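Local coordinates for alpha-galactosidase 1 (Saccharomyces cerevisiae, PDB 3LRK), which hydrolyses terminal, non-reducing alpha-D-galactose residues from alpha-D-galactosides such as galactose oligosaccharides, galactomannans and galactolipids, at residues V365-I376 / L447-P458; E131-A139 / A169-R179. The protein carries 1 engineered substitution. One frame throughout, in Å; residues are numbered along the deposited sequence.

Overall arrangement
Interactions 1 and 2 lie on opposite sides of the chain's centre, their own centres about 50 Å apart, and share no helix or strand. Interaction 2 belongs to the TIM-barrel domain, where two helices pack side by side outside the parallel strands; interaction 1 belongs to the C-terminal beta-sandwich domain, where two antiparallel strands pair. Both are partly buried, with one flank against the body of their domain and another carrying an N-linked glycan. Six backbone hydrogen bonds, helped by apolar contacts and a bridging water, hold residues 365-376 to 447-458; side-chain packing of alanines, a threonine and a methionine, a salt bridge and waters join residues 131-139 to 169-179.

Interaction 1: residues V365-I376 / L447-P458; sequences VSRPMNTTLEEI and LSPNAILNTTVP. With NAG (2-acetamido-2-deoxy-beta-D-glucopyranose), chain G.
Arg-367, Met-369 and Thr-371 pair with Val-457, Thr-455 and Leu-453 through six backbone hydrogen bonds, two to each pair, making a two-stranded antiparallel ribbon. The bond from Val-457 N to Arg-367 O is nearly straight (2.8 Å, 179°). At the non-hydrogen-bonded pairs the strands draw closer and CA-H...O contacts fill in, as from Asn-370 CA to Leu-453 O at 3.1 Å.

Apolar contacts gather on the face of Met-369 and Val-457. With CG anti to the carbonyl carbon (chi1 -67°), Met-369 lays its SD against Val-457 CG2 at 3.7 Å. Beyond the ribbon, Leu-447 CD1 meets Ile-376 CD1 tip to tip, while Leu-373 slides past Leu-447 in the opposite direction and sets CD1 against the ring of Pro-449.

Polar contacts secure the start of helix 373-376. A water accepts from Leu-373 N (2.9 Å) and donates to Ser-448 O and Ala-451 O, tying the first turn to the type II turn 448-451. Thr-372 is the N-cap, its OG1 taking a weak bond from Glu-375 N.

Asn-370 lies on the other face, its ND2 bonded covalently to C1 of the N-acetylglucosamine. The ribbon is thus two-sided: the flank of Met-369, Leu-453 and Val-457 faces strands 342-349 and 461-469 of the sandwich domain, with Thr-455 OG1 hydrogen-bonded to Tyr-465 and Arg-367 salt-bridged to Asp-334, and the opposite flank presents the glycan, while backbone bonds that depend little on side-chain identity fix the register.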
loop_
_atom_site.group_PDB
_atom_site.type_symbol
_atom_site.label_atom_id
_atom_site.label_comp_id
_atom_site.label_asym_id
_atom_site.label_seq_id
_atom_site.Cartn_x
_atom_site.Cartn_y
_atom_site.Cartn_z
ATOM N N VAL A 365 -10.848 30.923 13.062
ATOM C CA VAL A 365 -11.590 32.167 13.244
ATOM C C VAL A 365 -13.009 31.998 12.724
ATOM O O VAL A 365 -13.272 31.151 11.865
ATOM C CB VAL A 365 -10.904 33.374 12.520
ATOM C CG1 VAL A 365 -11.526 34.683 12.960
ATOM C CG2 VAL A 365 -9.418 33.412 12.806
ATOM N N SER A 366 -13.917 32.806 13.265
ATOM C CA SER A 366 -15.278 32.914 12.763
ATOM C C SER A 366 -15.208 33.353 11.309
ATOM O O SER A 366 -14.424 34.235 10.967
ATOM C CB SER A 366 -16.051 33.945 13.590
ATOM O OG SER A 366 -17.405 34.016 13.184
ATOM N N ARG A 367 -16.003 32.728 10.449
ATOM C CA ARG A 367 -16.002 33.092 9.036
ATOM C C ARG A 367 -17.402 33.017 8.432
ATOM O O ARG A 367 -18.246 32.252 8.907
ATOM C CB ARG A 367 -15.013 32.227 8.243
ATOM C CG ARG A 367 -15.585 30.910 7.731
ATOM C CD ARG A 367 -14.520 29.978 7.195
ATOM N NE ARG A 367 -13.840 30.466 5.996
ATOM C CZ ARG A 367 -12.573 30.883 5.966
ATOM N NH1 ARG A 367 -11.837 30.890 7.077
ATOM N NH2 ARG A 367 -12.035 31.295 4.820
ATOM N N PRO A 368 -17.660 33.827 7.392
ATOM C CA PRO A 368 -18.893 33.639 6.636
ATOM C C PRO A 368 -18.794 32.370 5.783
ATOM O O PRO A 368 -17.736 32.075 5.228
ATOM C CB PRO A 368 -18.956 34.887 5.753
ATOM C CG PRO A 368 -17.522 35.271 5.561
ATOM C CD PRO A 368 -16.854 34.947 6.867
ATOM N N MET A 369 -19.888 31.622 5.715
ATOM C CA MET A 369 -19.957 30.404 4.913
ATOM C C MET A 369 -21.231 30.432 4.074
ATOM O O MET A 369 -22.269 30.939 4.509
ATOM C CB MET A 369 -19.914 29.149 5.799
ATOM C CG MET A 369 -18.585 28.929 6.529
ATOM S SD MET A 369 -18.369 27.268 7.224
ATOM C CE MET A 369 -18.044 26.320 5.733
ATOM N N ASN A 370 -21.129 29.920 2.865
ATOM C CA ASN A 370 -22.157 30.011 1.860
ATOM C C ASN A 370 -22.366 28.759 1.010
ATOM O O ASN A 370 -21.431 28.079 0.722
ATOM C CB ASN A 370 -21.848 31.190 0.935
ATOM C CG ASN A 370 -20.587 31.008 0.129
ATOM O OD1 ASN A 370 -20.644 30.619 -0.983
ATOM N ND2 ASN A 370 -19.458 31.337 0.691
ATOM N N THR A 371 -23.590 28.503 0.576
ATOM C CA THR A 371 -23.869 27.475 -0.415
ATOM C C THR A 371 -25.115 27.842 -1.232
ATOM O O THR A 371 -25.726 28.892 -1.008
ATOM C CB THR A 371 -23.987 26.062 0.232
ATOM O OG1 THR A 371 -24.072 25.077 -0.804
ATOM C CG2 THR A 371 -25.205 25.958 1.154
ATOM N N THR A 372 -25.459 26.985 -2.191
ATOM C CA THR A 372 -26.608 27.178 -3.076
ATOM C C THR A 372 -27.385 25.872 -3.133
ATOM O O THR A 372 -26.891 24.841 -2.676
ATOM C CB THR A 372 -26.158 27.516 -4.521
ATOM O OG1 THR A 372 -25.436 26.405 -5.061
ATOM C CG2 THR A 372 -25.264 28.763 -4.569
ATOM N N LEU A 373 -28.585 25.906 -3.713
ATOM C CA LEU A 373 -29.376 24.691 -3.936
ATOM C C LEU A 373 -28.660 23.670 -4.821
ATOM O O LEU A 373 -28.829 22.458 -4.635
ATOM C CB LEU A 373 -30.748 25.019 -4.541
ATOM C CG LEU A 373 -31.775 25.779 -3.692
ATOM C CD1 LEU A 373 -33.013 26.091 -4.538
ATOM C CD2 LEU A 373 -32.158 25.006 -2.431
ATOM N N GLU A 374 -27.875 24.161 -5.781
ATOM C CA GLU A 374 -27.118 23.293 -6.695
ATOM C C GLU A 374 -26.104 22.435 -5.938
ATOM O O GLU A 374 -25.976 21.247 -6.223
ATOM C CB GLU A 374 -26.424 24.104 -7.801
ATOM C CG GLU A 374 -27.382 24.878 -8.717
ATOM C CD GLU A 374 -26.699 25.491 -9.939
ATOM O OE1 GLU A 374 -25.455 25.408 -10.049
ATOM O OE2 GLU A 374 -27.415 26.057 -10.798
ATOM N N GLU A 375 -25.416 23.040 -4.967
ATOM C CA GLU A 375 -24.450 22.335 -4.112
ATOM C C GLU A 375 -25.129 21.423 -3.099
ATOM O O GLU A 375 -24.694 20.286 -2.899
ATOM C CB GLU A 375 -23.552 23.314 -3.361
ATOM C CG GLU A 375 -22.572 24.088 -4.215
ATOM C CD GLU A 375 -21.476 24.728 -3.383
ATOM O OE1 GLU A 375 -21.736 25.092 -2.214
ATOM O OE2 GLU A 375 -20.344 24.854 -3.899
ATOM N N ILE A 376 -26.174 21.935 -2.446
ATOM C CA ILE A 376 -26.959 21.158 -1.482
ATOM C C ILE A 376 -27.540 19.899 -2.132
ATOM O O ILE A 376 -27.386 18.792 -1.606
ATOM C CB ILE A 376 -28.096 22.002 -0.854
ATOM C CG1 ILE A 376 -27.515 23.071 0.075
ATOM C CG2 ILE A 376 -29.089 21.108 -0.120
ATOM C CD1 ILE A 376 -28.483 24.206 0.411
ATOM N N LEU A 447 -34.592 29.378 0.939
ATOM C CA LEU A 447 -33.607 29.408 -0.134
ATOM C C LEU A 447 -34.299 29.162 -1.467
ATOM O O LEU A 447 -34.898 28.107 -1.675
ATOM C CB LEU A 447 -32.510 28.360 0.096
ATOM C CG LEU A 447 -31.046 28.681 -0.240
ATOM C CD1 LEU A 447 -30.215 27.405 -0.206
ATOM C CD2 LEU A 447 -30.864 29.392 -1.572
ATOM N N SER A 448 -34.207 30.149 -2.354
ATOM C CA SER A 448 -34.813 30.090 -3.682
ATOM C C SER A 448 -33.761 29.717 -4.725
ATOM O O SER A 448 -32.563 29.874 -4.477
ATOM C CB SER A 448 -35.432 31.450 -4.049
ATOM O OG SER A 448 -36.294 31.922 -3.031
ATOM N N PRO A 449 -34.197 29.228 -5.901
ATOM C CA PRO A 449 -33.240 29.038 -6.987
ATOM C C PRO A 449 -32.448 30.319 -7.262
ATOM O O PRO A 449 -32.971 31.426 -7.078
ATOM C CB PRO A 449 -34.134 28.704 -8.180
ATOM C CG PRO A 449 -35.330 28.086 -7.584
ATOM C CD PRO A 449 -35.557 28.816 -6.296
ATOM N N ASN A 450 -31.193 30.153 -7.678
ATOM C CA ASN A 450 -30.293 31.262 -8.039
ATOM C C ASN A 450 -29.746 32.067 -6.848
ATOM O O ASN A 450 -28.733 32.764 -6.981
ATOM C CB ASN A 450 -30.930 32.200 -9.090
ATOM C CG ASN A 450 -31.744 31.450 -10.141
ATOM O OD1 ASN A 450 -31.268 30.490 -10.754
ATOM N ND2 ASN A 450 -32.981 31.889 -10.350
ATOM N N ALA A 451 -30.414 31.967 -5.696
ATOM C CA ALA A 451 -30.003 32.670 -4.479
ATOM C C ALA A 451 -28.917 31.903 -3.708
ATOM O O ALA A 451 -28.716 30.705 -3.931
ATOM C CB ALA A 451 -31.206 32.926 -3.593
ATOM N N ILE A 452 -28.213 32.591 -2.810
ATOM C CA ILE A 452 -27.231 31.909 -1.960
ATOM C C ILE A 452 -27.623 31.937 -0.479
ATOM O O ILE A 452 -28.191 32.919 0.008
ATOM C CB ILE A 452 -25.748 32.388 -2.194
ATOM C CG1 ILE A 452 -25.375 33.581 -1.307
ATOM C CG2 ILE A 452 -25.474 32.674 -3.686
ATOM C CD1 ILE A 452 -23.881 33.715 -1.062
ATOM N N LEU A 453 -27.353 30.831 0.212
ATOM C CA LEU A 453 -27.492 30.756 1.662
ATOM C C LEU A 453 -26.192 31.254 2.293
ATOM O O LEU A 453 -25.131 30.676 2.076
ATOM C CB LEU A 453 -27.816 29.313 2.095
ATOM C CG LEU A 453 -27.638 28.814 3.540
ATOM C CD1 LEU A 453 -28.298 29.719 4.573
ATOM C CD2 LEU A 453 -28.168 27.387 3.671
ATOM N N ASN A 454 -26.283 32.354 3.040
ATOM C CA ASN A 454 -25.135 32.945 3.726
ATOM C C ASN A 454 -25.315 32.879 5.239
ATOM O O ASN A 454 -26.409 33.149 5.744
ATOM C CB ASN A 454 -24.930 34.402 3.285
ATOM C CG ASN A 454 -26.121 35.303 3.634
ATOM O OD1 ASN A 454 -27.234 35.108 3.131
ATOM N ND2 ASN A 454 -25.887 36.293 4.501
ATOM N N THR A 455 -24.257 32.496 5.953
ATOM C CA THR A 455 -24.259 32.499 7.418
ATOM C C THR A 455 -22.856 32.761 7.921
ATOM O O THR A 455 -21.890 32.586 7.190
ATOM C CB THR A 455 -24.689 31.143 8.031
ATOM O OG1 THR A 455 -25.504 30.410 7.108
ATOM C CG2 THR A 455 -25.435 31.357 9.353
ATOM N N THR A 456 -22.757 33.162 9.181
ATOM C CA THR A 456 -21.484 33.274 9.869
ATOM C C THR A 456 -21.361 32.073 10.800
ATOM O O THR A 456 -22.279 31.788 11.574
ATOM C CB THR A 456 -21.397 34.592 10.669
ATOM O OG1 THR A 456 -21.457 35.699 9.762
ATOM C CG2 THR A 456 -20.097 34.670 11.478
ATOM N N VAL A 457 -20.235 31.365 10.693
ATOM C CA VAL A 457 -19.999 30.133 11.462
ATOM C C VAL A 457 -18.793 30.324 12.384
ATOM O O VAL A 457 -17.708 30.680 11.918
ATOM C CB VAL A 457 -19.797 28.891 10.538
ATOM C CG1 VAL A 457 -19.745 27.612 11.360
ATOM C CG2 VAL A 457 -20.920 28.785 9.508
ATOM N N PRO A 458 -18.986 30.100 13.699
ATOM C CA PRO A 458 -17.903 30.262 14.666
ATOM C C PRO A 458 -16.724 29.324 14.395
ATOM O O PRO A 458 -16.891 28.272 13.760
ATOM C CB PRO A 458 -18.559 29.912 16.009
ATOM C CG PRO A 458 -20.021 29.994 15.782
ATOM C CD PRO A 458 -20.247 29.687 14.338
HETATM C C1 NAG G . -18.028 31.235 0.557
HETATM C C2 NAG G . -17.019 30.310 -0.141
HETATM C C3 NAG G . -15.586 30.859 -0.084
HETATM C C4 NAG G . -15.518 32.319 -0.536
HETATM C C5 NAG G . -16.620 33.155 0.127
HETATM C C6 NAG G . -16.688 34.551 -0.488
HETATM C C7 NAG G . -17.143 27.891 -0.412
HETATM C C8 NAG G . -16.996 26.550 0.245
HETATM N N2 NAG G . -17.072 28.954 0.389
HETATM O O3 NAG G . -14.739 30.086 -0.904
HETATM O O4 NAG G . -14.241 32.847 -0.238
HETATM O O5 NAG G . -17.896 32.538 0.005
HETATM O O6 NAG G . -16.203 35.491 0.447
HETATM O O7 NAG G . -17.315 27.971 -1.630
HETATM O O HOH W 1 -29.726 28.473 -4.563
#

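Interaction 2: residues E131-A139 / A169-R179; sequences EEEDAQFFA and AMSDALNKTGR. With NAG (2-acetamido-2-deoxy-beta-D-glucopyranose), chain E.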
loop_
_atom_site.group_PDB
_atom_site.type_symbol
_atom_site.label_atom_id
_atom_site.label_comp_id
_atom_site.label_asym_id
_atom_site.label_seq_id
_atom_site.Cartn_x
_atom_site.Cartn_y
_atom_site.Cartn_z
ATOM N N GLU A 131 -15.249 -18.531 21.324
ATOM C CA GLU A 131 -16.430 -17.753 20.956
ATOM C C GLU A 131 -17.721 -18.415 21.400
ATOM O O GLU A 131 -18.621 -17.729 21.886
ATOM C CB GLU A 131 -16.465 -17.463 19.449
ATOM C CG GLU A 131 -15.347 -16.529 18.959
ATOM C CD GLU A 131 -14.055 -17.260 18.599
ATOM O OE1 GLU A 131 -13.952 -18.475 18.860
ATOM O OE2 GLU A 131 -13.148 -16.608 18.056
ATOM N N GLU A 132 -17.813 -19.736 21.231
ATOM C CA GLU A 132 -19.033 -20.449 21.594
ATOM C C GLU A 132 -19.367 -20.293 23.085
ATOM O O GLU A 132 -20.488 -19.898 23.410
ATOM C CB GLU A 132 -18.996 -21.919 21.152
ATOM C CG GLU A 132 -19.374 -22.055 19.658
ATOM C CD GLU A 132 -19.648 -23.478 19.167
ATOM O OE1 GLU A 132 -19.664 -24.434 19.984
ATOM O OE2 GLU A 132 -19.846 -23.623 17.932
ATOM N N GLU A 133 -18.388 -20.560 23.962
ATOM C CA GLU A 133 -18.563 -20.430 25.428
ATOM C C GLU A 133 -18.860 -19.006 25.816
ATOM O O GLU A 133 -19.636 -18.754 26.745
ATOM C CB GLU A 133 -17.298 -20.766 26.236
ATOM C CG GLU A 133 -16.532 -21.956 25.906
ATOM C CD GLU A 133 -15.557 -21.746 24.785
ATOM O OE1 GLU A 133 -16.037 -21.703 23.652
ATOM O OE2 GLU A 133 -14.327 -21.684 25.040
ATOM N N ASP A 134 -18.172 -18.066 25.175
ATOM C CA ASP A 134 -18.258 -16.677 25.620
ATOM C C ASP A 134 -19.590 -16.039 25.224
ATOM O O ASP A 134 -20.244 -15.390 26.048
ATOM C CB ASP A 134 -17.042 -15.876 25.172
ATOM C CG ASP A 134 -15.784 -16.233 25.977
ATOM O OD1 ASP A 134 -15.827 -17.188 26.774
ATOM O OD2 ASP A 134 -14.754 -15.553 25.804
ATOM N N ALA A 135 -20.007 -16.272 23.980
ATOM C CA ALA A 135 -21.362 -15.915 23.546
ATOM C C ALA A 135 -22.420 -16.535 24.470
ATOM O O ALA A 135 -23.382 -15.865 24.832
ATOM C CB ALA A 135 -21.596 -16.341 22.093
ATOM N N GLN A 136 -22.243 -17.813 24.831
ATOM C CA GLN A 136 -23.124 -18.498 25.777
ATOM C C GLN A 136 -23.166 -17.829 27.154
ATOM O O GLN A 136 -24.252 -17.614 27.712
ATOM C CB GLN A 136 -22.757 -19.980 25.925
ATOM C CG GLN A 136 -23.842 -20.816 26.632
ATOM C CD GLN A 136 -25.182 -20.781 25.897
ATOM O OE1 GLN A 136 -25.258 -21.052 24.698
ATOM N NE2 GLN A 136 -26.239 -20.426 26.616
ATOM N N PHE A 137 -21.990 -17.503 27.693
ATOM C CA PHE A 137 -21.910 -16.687 28.913
ATOM C C PHE A 137 -22.736 -15.397 28.806
ATOM O O PHE A 137 -23.509 -15.067 29.731
ATOM C CB PHE A 137 -20.446 -16.362 29.293
ATOM C CG PHE A 137 -20.331 -15.390 30.434
ATOM C CD1 PHE A 137 -20.226 -15.847 31.749
ATOM C CD2 PHE A 137 -20.359 -14.016 30.201
ATOM C CE1 PHE A 137 -20.146 -14.952 32.796
ATOM C CE2 PHE A 137 -20.288 -13.114 31.258
ATOM C CZ PHE A 137 -20.173 -13.589 32.555
ATOM N N PHE A 138 -22.587 -14.661 27.698
ATOM C CA PHE A 138 -23.311 -13.395 27.562
ATOM C C PHE A 138 -24.838 -13.613 27.510
ATOM O O PHE A 138 -25.593 -12.884 28.147
ATOM C CB PHE A 138 -22.808 -12.553 26.376
ATOM C CG PHE A 138 -21.360 -12.128 26.504
ATOM C CD1 PHE A 138 -20.920 -11.400 27.618
ATOM C CD2 PHE A 138 -20.436 -12.463 25.516
ATOM C CE1 PHE A 138 -19.578 -11.016 27.740
ATOM C CE2 PHE A 138 -19.094 -12.087 25.634
ATOM C CZ PHE A 138 -18.663 -11.360 26.744
ATOM N N ALA A 139 -25.272 -14.630 26.771
ATOM C CA ALA A 139 -26.692 -14.984 26.695
ATOM C C ALA A 139 -27.247 -15.494 28.036
ATOM O O ALA A 139 -28.369 -15.139 28.417
ATOM C CB ALA A 139 -26.918 -15.993 25.613
ATOM N N ALA A 169 -16.813 -15.556 13.422
ATOM C CA ALA A 169 -16.813 -16.580 14.465
ATOM C C ALA A 169 -17.669 -16.174 15.675
ATOM O O ALA A 169 -18.449 -16.995 16.177
ATOM C CB ALA A 169 -15.367 -16.948 14.900
ATOM N N MET A 170 -17.542 -14.929 16.133
ATOM C CA MET A 170 -18.378 -14.467 17.264
ATOM C C MET A 170 -19.828 -14.145 16.844
ATOM O O MET A 170 -20.760 -14.394 17.607
ATOM C CB MET A 170 -17.746 -13.283 17.999
ATOM C CG MET A 170 -18.581 -12.752 19.183
ATOM S SD MET A 170 -18.946 -14.005 20.410
ATOM C CE MET A 170 -17.464 -13.921 21.418
ATOM N N SER A 171 -20.005 -13.615 15.637
ATOM C CA SER A 171 -21.344 -13.377 15.076
ATOM C C SER A 171 -22.174 -14.669 15.102
ATOM O O SER A 171 -23.315 -14.678 15.596
ATOM C CB SER A 171 -21.242 -12.857 13.639
ATOM O OG SER A 171 -22.516 -12.485 13.132
ATOM N N ASP A 172 -21.586 -15.744 14.571
ATOM C CA ASP A 172 -22.226 -17.062 14.537
ATOM C C ASP A 172 -22.491 -17.631 15.927
ATOM O O ASP A 172 -23.567 -18.184 16.183
ATOM C CB ASP A 172 -21.392 -18.053 13.726
ATOM C CG ASP A 172 -21.373 -17.731 12.239
ATOM O OD1 ASP A 172 -22.196 -16.914 11.767
ATOM O OD2 ASP A 172 -20.525 -18.311 11.533
ATOM N N ALA A 173 -21.503 -17.515 16.811
ATOM C CA ALA A 173 -21.629 -17.983 18.196
ATOM C C ALA A 173 -22.785 -17.288 18.928
ATOM O O ALA A 173 -23.524 -17.932 19.661
ATOM C CB ALA A 173 -20.309 -17.783 18.951
ATOM N N LEU A 174 -22.929 -15.983 18.736
ATOM C CA LEU A 174 -24.028 -15.227 19.347
ATOM C C LEU A 174 -25.370 -15.671 18.769
ATOM O O LEU A 174 -26.342 -15.902 19.512
ATOM C CB LEU A 174 -23.823 -13.715 19.149
ATOM C CG LEU A 174 -22.692 -13.018 19.899
ATOM C CD1 LEU A 174 -22.435 -11.608 19.333
ATOM C CD2 LEU A 174 -22.975 -12.960 21.422
ATOM N N ASN A 175 -25.418 -15.833 17.447
ATOM C CA ASN A 175 -26.626 -16.345 16.815
ATOM C C ASN A 175 -27.038 -17.700 17.403
ATOM O O ASN A 175 -28.222 -17.935 17.654
ATOM C CB ASN A 175 -26.442 -16.442 15.291
ATOM C CG ASN A 175 -27.721 -16.838 14.591
ATOM O OD1 ASN A 175 -28.018 -18.020 14.451
ATOM N ND2 ASN A 175 -28.501 -15.843 14.194
ATOM N N LYS A 176 -26.052 -18.569 17.632
ATOM C CA LYS A 176 -26.269 -19.936 18.138
ATOM C C LYS A 176 -26.990 -19.957 19.496
ATOM O O LYS A 176 -27.711 -20.908 19.792
ATOM C CB LYS A 176 -24.937 -20.714 18.221
ATOM C CG LYS A 176 -25.083 -22.226 18.490
ATOM C CD LYS A 176 -23.756 -22.872 18.937
ATOM C CE LYS A 176 -23.870 -24.412 18.992
ATOM N NZ LYS A 176 -22.828 -25.025 19.885
ATOM N N THR A 177 -26.818 -18.901 20.289
ATOM C CA THR A 177 -27.455 -18.808 21.615
ATOM C C THR A 177 -28.970 -18.608 21.541
ATOM O O THR A 177 -29.688 -18.888 22.516
ATOM C CB THR A 177 -26.879 -17.652 22.450
ATOM O OG1 THR A 177 -27.311 -16.394 21.906
ATOM C CG2 THR A 177 -25.337 -17.712 22.506
ATOM N N GLY A 178 -29.444 -18.108 20.402
ATOM C CA GLY A 178 -30.864 -17.798 20.219
ATOM C C GLY A 178 -31.316 -16.477 20.834
ATOM O O GLY A 178 -32.471 -16.067 20.637
ATOM N N ARG A 179 -30.426 -15.820 21.585
ATOM C CA ARG A 179 -30.754 -14.544 22.218
ATOM C C ARG A 179 -30.308 -13.429 21.284
ATOM O O ARG A 179 -29.141 -13.404 20.897
ATOM C CB ARG A 179 -30.097 -14.384 23.608
ATOM C CG ARG A 179 -30.527 -13.066 24.292
ATOM C CD ARG A 179 -29.845 -12.766 25.625
ATOM N NE ARG A 179 -30.382 -11.524 26.186
ATOM C CZ ARG A 179 -31.479 -11.465 26.941
ATOM N NH1 ARG A 179 -32.146 -12.578 27.243
ATOM N NH2 ARG A 179 -31.912 -10.301 27.391
HETATM C C1 NAG E . -29.748 -16.266 13.590
HETATM C C2 NAG E . -30.744 -15.195 14.056
HETATM C C3 NAG E . -32.082 -15.293 13.324
HETATM C C4 NAG E . -31.885 -15.301 11.810
HETATM C C5 NAG E . -30.775 -16.251 11.371
HETATM C C6 NAG E . -30.346 -15.803 9.985
HETATM C C7 NAG E . -30.495 -14.455 16.376
HETATM C C8 NAG E . -30.795 -14.782 17.809
HETATM N N2 NAG E . -30.993 -15.306 15.482
HETATM O O3 NAG E . -32.858 -14.167 13.644
HETATM O O4 NAG E . -33.094 -15.660 11.159
HETATM O O5 NAG E . -29.602 -16.216 12.184
HETATM O O6 NAG E . -29.757 -16.917 9.393
HETATM O O7 NAG E . -29.838 -13.456 16.080
HETATM O O HOH W 2 -22.525 -20.044 21.297
HETATM O O HOH W 3 -27.940 -21.454 23.992
#
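Ala-135 is a knob in a hole formed by Met-170, Ala-173, Leu-174 and Thr-177, its CB 3.7 Å from Leu-174 CD2. Met-170, bent at chi2 and chi3, brings SD to 3.9 Å from Ala-135 CB. In the other direction Ala-173 presses CB on Glu-131 O at 3.4 Å, and these small residues let the helix axes approach to 8.2 Å at an angle of 46°.

Thr-177 turns two ways. Its CG2, anti to the carbonyl carbon, lies over Ala-135 O, while OG1 donates to Leu-174 O (2.6 Å) and accepts from Arg-179 N in an ST turn. Thr-177 CB lies 3.6 Å from Ala-139 CB. A glycine in its place would probably open a gap beside Ala-135 and Ala-139 and leave Arg-179 N without this acceptor at the helix end.

Along the outer margin, extended Lys-176 crosses Glu-132 in a salt bridge whose hydrogen bond, Lys-176 NZ to Glu-132 OE1 at 3.2 Å, is weak, and a water joins Glu-132 O to Ala-173 O. Asn-175 carries its N-linked sugar on a side of helix 160-177 turned from helix 131-140.

On the inner side, Met-170 touches Leu-146 and Tyr-148 of strand 145-149, and Leu-174 rests on Tyr-183 of strand 182-185. Phe-138 of helix 131-140 also reaches Leu-146 and Glu-131 touches Tyr-148, so the helix pair covers adjacent parallel strands of the TIM barrel.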